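Local coordinates for protein 4-carboxymuconolactone decarboxylase (Sinorhizobium meliloti, PDB 4G9Q) that belongs to the carboxymuconolactone decarboxylase family, probably has the peroxiredoxin-type activity assigned to that family, and assembles as an all-helical trimer, at residues A238-I241 with T242-F246; N225-D229 with N230-E234; S108-S111 with E112-H116. All coordinates share one frame; numbering follows the deposited sequence.

In the fold
Going from the N terminus, the chain meets contact 3 first, on helix 107-120. Contact 2 follows where helix 220-229 ends, and contact 1 lies on helix 234-248. All three are local. Contacts 1 and 3 each join successive helix turns, while contact 2 closes the short turn between two helices. They run in series and none nests in or crosses another. Contact 2 leads into the helix of contact 1, their centres about 16 Å apart. Contacts 1 and 3 lie on opposite sides of the chain's centre. Contact 1 lies against helices 51-65, 73-86, 200-213 and 250-267, and contact 3 against helices 93-102, 130-139 and 200-213. Both also touch neighbouring subunits.

Contact 1. Residues A238-I241 with T242-F246; sequences AEVI and THLAF
The backbone from A238 to A245 is helical, with H243 N bonded to E239 O (2.8 Å, N-H...O angle 163°), L244 N bonded to V240 O, and a weak bond from A245 N to I241 O. The preceding turn has an extra grip. A238 O accepts from T242 N at 3.0 Å. It also accepts from the hydroxyl T242 OG1 at 2.8 Å. The two donors come from opposite faces of the A238 carbonyl plane, and the hydroxyl is tilted 34° from it. The hydroxyl folds back because OG1 of T242 sits beside its own backbone N (chi1 -56°), which directs it back toward the N-terminal end of the helix. The A238 carbonyl thus satisfies a buried hydroxyl. A valine in place of T242 would probably leave A238 O with the backbone donor alone and set a methyl against that carbonyl oxygen.

On another side of the helix V240 and L244 lie alongside each other, pointing the same way. V240 CG1 meets L244 CD1 at 3.9 Å. L244 CG also rests against the V240 carbonyl, 3.3 Å from its O, so the leucine covers that bonded oxygen with carbon. E239 and H243 are one turn apart, and their polar ends find partners elsewhere: E239 makes salt bridges with R68 and R76, and H243 bonds to T80 and R76.

This part of helix 234-248 is buried among its neighbours. V240 and L244 pack on helices 200-213 and 73-86, while I241 and A245 face helix 250-267. H243 and F246 reach helix 51-65. A238, T242 and A245 pack on V176 and L180 of the second subunit, and F246 meets Y183 of that subunit edge-to-face, so this helix also forms part of the trimer interface.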
loop_
_atom_site.group_PDB
_atom_site.type_symbol
_atom_site.label_atom_id
_atom_site.label_comp_id
_atom_site.label_asym_id
_atom_site.label_seq_id
_atom_site.Cartn_x
_atom_site.Cartn_y
_atom_site.Cartn_z
ATOM N N ALA A 238 -13.804 -13.150 13.779
ATOM C CA ALA A 238 -14.366 -11.828 14.052
ATOM C C ALA A 238 -13.377 -10.985 14.858
ATOM O O ALA A 238 -13.248 -9.784 14.623
ATOM C CB ALA A 238 -15.701 -11.952 14.785
ATOM N N GLU A 239 -12.678 -11.617 15.799
ATOM C CA GLU A 239 -11.663 -10.924 16.596
ATOM C C GLU A 239 -10.467 -10.511 15.744
ATOM O O GLU A 239 -9.876 -9.460 15.985
ATOM C CB GLU A 239 -11.192 -11.776 17.782
ATOM C CG GLU A 239 -12.260 -12.021 18.862
ATOM C CD GLU A 239 -12.657 -10.769 19.645
ATOM O OE1 GLU A 239 -11.843 -9.828 19.777
ATOM O OE2 GLU A 239 -13.799 -10.738 20.153
ATOM N N VAL A 240 -10.113 -11.344 14.763
ATOM C CA VAL A 240 -9.026 -11.027 13.821
ATOM C C VAL A 240 -9.357 -9.739 13.057
ATOM O O VAL A 240 -8.553 -8.809 13.000
ATOM C CB VAL A 240 -8.753 -12.197 12.832
ATOM C CG1 VAL A 240 -7.797 -11.764 11.727
ATOM C CG2 VAL A 240 -8.188 -13.404 13.573
ATOM N N ILE A 241 -10.560 -9.686 12.499
ATOM C CA ILE A 241 -11.023 -8.503 11.776
ATOM C C ILE A 241 -11.032 -7.283 12.700
ATOM O O ILE A 241 -10.608 -6.198 12.305
ATOM C CB ILE A 241 -12.414 -8.735 11.145
ATOM C CG1 ILE A 241 -12.334 -9.864 10.109
ATOM C CG2 ILE A 241 -12.949 -7.453 10.505
ATOM C CD1 ILE A 241 -13.683 -10.344 9.584
ATOM N N THR A 242 -11.506 -7.475 13.929
ATOM C CA THR A 242 -11.585 -6.386 14.908
ATOM C C THR A 242 -10.195 -5.854 15.285
ATOM O O THR A 242 -9.967 -4.638 15.321
ATOM C CB THR A 242 -12.378 -6.837 16.149
ATOM O OG1 THR A 242 -13.668 -7.297 15.730
ATOM C CG2 THR A 242 -12.546 -5.687 17.148
ATOM N N HIS A 243 -9.263 -6.770 15.538
ATOM C CA HIS A 243 -7.881 -6.418 15.851
ATOM C C HIS A 243 -7.258 -5.603 14.710
ATOM O O HIS A 243 -6.578 -4.596 14.939
ATOM C CB HIS A 243 -7.086 -7.702 16.113
ATOM C CG HIS A 243 -5.738 -7.474 16.715
ATOM N ND1 HIS A 243 -5.544 -7.329 18.074
ATOM C CD2 HIS A 243 -4.510 -7.394 16.149
ATOM C CE1 HIS A 243 -4.255 -7.162 18.316
ATOM N NE2 HIS A 243 -3.608 -7.189 17.163
ATOM N N LEU A 244 -7.535 -6.030 13.482
ATOM C CA LEU A 244 -6.966 -5.404 12.296
ATOM C C LEU A 244 -7.556 -4.036 11.961
ATOM O O LEU A 244 -6.944 -3.274 11.214
ATOM C CB LEU A 244 -7.074 -6.345 11.094
ATOM C CG LEU A 244 -6.161 -7.570 11.175
ATOM C CD1 LEU A 244 -6.451 -8.516 10.016
ATOM C CD2 LEU A 244 -4.692 -7.155 11.191
ATOM N N ALA A 245 -8.731 -3.715 12.500
ATOM C CA ALA A 245 -9.264 -2.352 12.360
ATOM C C ALA A 245 -8.264 -1.337 12.910
ATOM O O ALA A 245 -8.087 -0.249 12.354
ATOM C CB ALA A 245 -10.598 -2.215 13.073
ATOM N N PHE A 246 -7.595 -1.713 13.993
ATOM C CA PHE A 246 -6.627 -0.833 14.640
ATOM C C PHE A 246 -5.289 -0.818 13.924
ATOM O O PHE A 246 -4.718 0.250 13.698
ATOM C CB PHE A 246 -6.477 -1.197 16.121
ATOM C CG PHE A 246 -7.751 -1.039 16.897
ATOM C CD1 PHE A 246 -7.999 0.129 17.622
ATOM C CD2 PHE A 246 -8.728 -2.028 16.864
ATOM C CE1 PHE A 246 -9.186 0.292 18.319
ATOM C CE2 PHE A 246 -9.924 -1.870 17.554
ATOM C CZ PHE A 246 -10.154 -0.704 18.283
#

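Contact 2. Residues N225-D229 with N230-E234; sequences NKALD and NGLSE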
loop_
_atom_site.group_PDB
_atom_site.type_symbol
_atom_site.label_atom_id
_atom_site.label_comp_id
_atom_site.label_asym_id
_atom_site.label_seq_id
_atom_site.Cartn_x
_atom_site.Cartn_y
_atom_site.Cartn_z
ATOM N N ASN A 225 -12.612 -19.606 4.421
ATOM C CA ASN A 225 -13.155 -20.961 4.416
ATOM C C ASN A 225 -12.097 -21.966 4.843
ATOM O O ASN A 225 -12.353 -22.831 5.674
ATOM C CB ASN A 225 -13.716 -21.331 3.042
ATOM C CG ASN A 225 -15.123 -20.825 2.832
ATOM O OD1 ASN A 225 -15.400 -20.110 1.869
ATOM N ND2 ASN A 225 -16.026 -21.202 3.727
ATOM N N LYS A 226 -10.895 -21.821 4.291
ATOM C CA LYS A 226 -9.781 -22.700 4.635
ATOM C C LYS A 226 -9.413 -22.606 6.121
ATOM O O LYS A 226 -9.177 -23.626 6.764
ATOM C CB LYS A 226 -8.578 -22.400 3.734
ATOM C CG LYS A 226 -7.513 -23.486 3.718
ATOM C CD LYS A 226 -6.465 -23.206 2.642
ATOM C CE LYS A 226 -5.325 -24.228 2.669
ATOM N NZ LYS A 226 -5.786 -25.628 2.403
ATOM N N ALA A 227 -9.394 -21.387 6.659
ATOM C CA ALA A 227 -9.108 -21.156 8.076
ATOM C C ALA A 227 -10.141 -21.828 8.978
ATOM O O ALA A 227 -9.792 -22.457 9.978
ATOM C CB ALA A 227 -9.057 -19.651 8.369
ATOM N N LEU A 228 -11.412 -21.685 8.613
ATOM C CA LEU A 228 -12.500 -22.287 9.376
ATOM C C LEU A 228 -12.437 -23.812 9.276
ATOM O O LEU A 228 -12.589 -24.496 10.288
ATOM C CB LEU A 228 -13.858 -21.740 8.918
ATOM C CG LEU A 228 -14.101 -20.239 9.156
ATOM C CD1 LEU A 228 -15.317 -19.767 8.379
ATOM C CD2 LEU A 228 -14.244 -19.884 10.647
ATOM N N ASP A 229 -12.180 -24.325 8.068
ATOM C CA ASP A 229 -11.935 -25.764 7.854
ATOM C C ASP A 229 -10.772 -26.255 8.717
ATOM O O ASP A 229 -10.815 -27.367 9.253
ATOM C CB ASP A 229 -11.613 -26.076 6.384
ATOM C CG ASP A 229 -12.805 -25.903 5.449
ATOM O OD1 ASP A 229 -13.955 -25.739 5.914
ATOM O OD2 ASP A 229 -12.577 -25.928 4.219
ATOM N N ASN A 230 -9.739 -25.418 8.845
ATOM C CA ASN A 230 -8.535 -25.761 9.604
ATOM C C ASN A 230 -8.662 -25.593 11.122
ATOM O O ASN A 230 -7.735 -25.918 11.869
ATOM C CB ASN A 230 -7.318 -24.989 9.068
ATOM C CG ASN A 230 -6.851 -25.494 7.706
ATOM O OD1 ASN A 230 -7.230 -26.584 7.267
ATOM N ND2 ASN A 230 -6.019 -24.699 7.031
ATOM N N GLY A 231 -9.799 -25.078 11.580
ATOM C CA GLY A 231 -10.072 -25.032 13.015
ATOM C C GLY A 231 -10.206 -23.669 13.672
ATOM O O GLY A 231 -10.484 -23.590 14.869
ATOM N N LEU A 232 -10.015 -22.593 12.913
ATOM C CA LEU A 232 -10.245 -21.250 13.453
ATOM C C LEU A 232 -11.746 -21.093 13.678
ATOM O O LEU A 232 -12.531 -21.468 12.814
ATOM C CB LEU A 232 -9.737 -20.183 12.481
ATOM C CG LEU A 232 -9.688 -18.728 12.965
ATOM C CD1 LEU A 232 -8.524 -18.503 13.923
ATOM C CD2 LEU A 232 -9.596 -17.781 11.777
ATOM N N SER A 233 -12.151 -20.574 14.835
ATOM C CA SER A 233 -13.586 -20.398 15.091
ATOM C C SER A 233 -14.091 -19.112 14.456
ATOM O O SER A 233 -13.306 -18.207 14.154
ATOM C CB SER A 233 -13.897 -20.414 16.591
ATOM O OG SER A 233 -13.401 -19.252 17.227
ATOM N N GLU A 234 -15.402 -19.035 14.252
ATOM C CA GLU A 234 -16.010 -17.826 13.703
ATOM C C GLU A 234 -15.796 -16.608 14.603
ATOM O O GLU A 234 -15.551 -15.505 14.103
ATOM C CB GLU A 234 -17.495 -18.045 13.421
ATOM C CG GLU A 234 -17.750 -19.049 12.296
ATOM C CD GLU A 234 -19.197 -19.096 11.851
ATOM O OE1 GLU A 234 -20.038 -18.402 12.462
ATOM O OE2 GLU A 234 -19.498 -19.834 10.883
HETATM O O HOH W 1 -4.555 -26.314 5.172
HETATM O O HOH W 2 -7.574 -26.955 4.355
HETATM O O HOH W 3 -13.984 -23.659 12.521
#
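The N230 amide has the backbone of K226 over one face: K226 O stands 3.1 Å from N230 CG, almost straight above it. K226 CG lies over the same face, 3.8 Å from N230 ND2. K226 O takes its hydrogen bond from N230 N, at 2.8 Å. It is not hydrogen-bonded to the amide, and no direct bond joins the two side chains. Two waters make the link instead. One takes hydrogens from K226 NZ and N230 ND2. The other accepts from K226 NZ and donates to N230 OD1. The K226 chain runs out extended until chi4 (62°) turns its ammonium back to these waters. K226 also makes a cation-pi contact with W193.

Further along, A227 CB touches L232 CD2 at 3.9 Å, an apolar side-chain contact across the turn. L228 CA lies 3.5 Å from L232 O in a nearly straight CA-H...O contact. A third water donates to both L228 O and L232 O, bridging the turn.

The backbone closes with L232 N on A227 O (2.9 Å) and G231 N on L228 O (3.1 Å), the latter well above the carbonyl plane. G231 has a positive phi of 116°, where a side chain would press on the preceding carbonyl. This is a Schellman motif ending helix 220-229. S233 then serves as N-cap of helix 234-248, with Q236 bonding back to S233 N as in a capping box.

Contact 3. Residues S108-S111 with E112-H116; sequences SEIS and ETITH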
loop_
_atom_site.group_PDB
_atom_site.type_symbol
_atom_site.label_atom_id
_atom_site.label_comp_id
_atom_site.label_asym_id
_atom_site.label_seq_id
_atom_site.Cartn_x
_atom_site.Cartn_y
_atom_site.Cartn_z
ATOM N N SER A 108 10.369 -20.436 15.305
ATOM C CA SER A 108 10.138 -21.147 14.044
ATOM C C SER A 108 8.848 -20.686 13.360
ATOM O O SER A 108 8.759 -20.684 12.130
ATOM C CB SER A 108 10.121 -22.662 14.269
ATOM O OG SER A 108 9.083 -23.043 15.154
ATOM N N GLU A 109 7.860 -20.291 14.160
ATOM C CA GLU A 109 6.582 -19.795 13.634
ATOM C C GLU A 109 6.725 -18.391 13.030
ATOM O O GLU A 109 6.135 -18.093 11.987
ATOM C CB GLU A 109 5.506 -19.845 14.717
ATOM C CG GLU A 109 5.069 -21.280 15.045
ATOM C CD GLU A 109 4.170 -21.366 16.261
ATOM O OE1 GLU A 109 4.354 -20.565 17.200
ATOM O OE2 GLU A 109 3.282 -22.247 16.280
ATOM N N ILE A 110 7.526 -17.545 13.676
ATOM C CA ILE A 110 7.847 -16.222 13.135
ATOM C C ILE A 110 8.634 -16.395 11.838
ATOM O O ILE A 110 8.318 -15.773 10.823
ATOM C CB ILE A 110 8.636 -15.353 14.157
ATOM C CG1 ILE A 110 7.772 -15.108 15.398
ATOM C CG2 ILE A 110 9.108 -14.036 13.514
ATOM C CD1 ILE A 110 8.425 -14.258 16.481
ATOM N N SER A 111 9.643 -17.263 11.885
ATOM C CA SER A 111 10.445 -17.616 10.718
ATOM C C SER A 111 9.560 -18.039 9.546
ATOM O O SER A 111 9.725 -17.554 8.410
ATOM C CB SER A 111 11.421 -18.742 11.092
ATOM O OG SER A 111 12.257 -19.073 10.004
ATOM N N GLU A 112 8.608 -18.929 9.824
ATOM C CA GLU A 112 7.729 -19.451 8.776
ATOM C C GLU A 112 6.731 -18.410 8.272
ATOM O O GLU A 112 6.372 -18.417 7.094
ATOM C CB GLU A 112 7.016 -20.724 9.249
ATOM C CG GLU A 112 6.260 -21.476 8.147
ATOM C CD GLU A 112 7.163 -22.041 7.058
ATOM O OE1 GLU A 112 8.410 -22.010 7.210
ATOM O OE2 GLU A 112 6.621 -22.523 6.043
ATOM N N THR A 113 6.301 -17.504 9.151
ATOM C CA THR A 113 5.383 -16.435 8.743
ATOM C C THR A 113 6.034 -15.545 7.685
ATOM O O THR A 113 5.403 -15.182 6.685
ATOM C CB THR A 113 4.917 -15.603 9.955
ATOM O OG1 THR A 113 4.173 -16.454 10.831
ATOM C CG2 THR A 113 4.026 -14.435 9.518
ATOM N N ILE A 114 7.300 -15.216 7.911
ATOM C CA ILE A 114 8.087 -14.426 6.965
ATOM C C ILE A 114 8.170 -15.131 5.601
ATOM O O ILE A 114 7.901 -14.522 4.568
ATOM C CB ILE A 114 9.475 -14.085 7.557
ATOM C CG1 ILE A 114 9.279 -13.156 8.764
ATOM C CG2 ILE A 114 10.382 -13.434 6.504
ATOM C CD1 ILE A 114 10.468 -13.053 9.703
ATOM N N THR A 115 8.504 -16.420 5.607
ATOM C CA THR A 115 8.599 -17.181 4.361
ATOM C C THR A 115 7.257 -17.272 3.642
ATOM O O THR A 115 7.184 -17.113 2.417
ATOM C CB THR A 115 9.177 -18.577 4.617
ATOM O OG1 THR A 115 10.498 -18.428 5.153
ATOM C CG2 THR A 115 9.240 -19.394 3.333
ATOM N N HIS A 116 6.199 -17.527 4.408
ATOM C CA HIS A 116 4.862 -17.611 3.857
ATOM C C HIS A 116 4.459 -16.300 3.191
ATOM O O HIS A 116 3.907 -16.297 2.089
ATOM C CB HIS A 116 3.846 -17.976 4.945
ATOM C CG HIS A 116 2.493 -18.304 4.403
ATOM N ND1 HIS A 116 2.221 -19.492 3.762
ATOM C CD2 HIS A 116 1.342 -17.589 4.381
ATOM C CE1 HIS A 116 0.960 -19.496 3.365
ATOM N NE2 HIS A 116 0.404 -18.354 3.732
HETATM O O HOH W 4 10.801 -20.165 7.060
#
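I110 and I114 cross obliquely on one side of the helix, I110 CG2 meeting I114 CD1 at 4.2 Å. I114 also lays its CD1 against the I110 carbonyl, 3.6 Å from the O that already takes the backbone bond from I114 N. That bond is close to straight at 165°.

T113 is turned to a different side and grips the E109 carbonyl twice. Its OG1 lies 2.8 Å from E109 O and its backbone N 2.9 Å from the same atom. One donor comes from each face of the carbonyl plane. With chi1 at -64°, OG1 lies beside its own N and points back to the carbonyl one turn earlier. In this way the buried T113 hydroxyl finds a mate within its own helix.

A water molecule sits between the side chains of E112 and T115. This water donates to E112 OE1 at 3.0 Å and lies 2.6 Å from T115 OG1. It also makes a weak bond to S111 O. The E112 chain bends at chi2 to present its carboxylate there. The other carboxylate oxygen, OE2, makes salt bridges with R195 and R203.

E109 OE1 bonds to the backbone N of K106, and its OE2 makes a salt bridge with R74. S111 OG bonds to V49 O of the third subunit, and I114 and T115 pack on V49 and A50 of that subunit. Within the chain, T113 and H116 face helix 200-213, and I110 fits against helices 93-102 and 130-139.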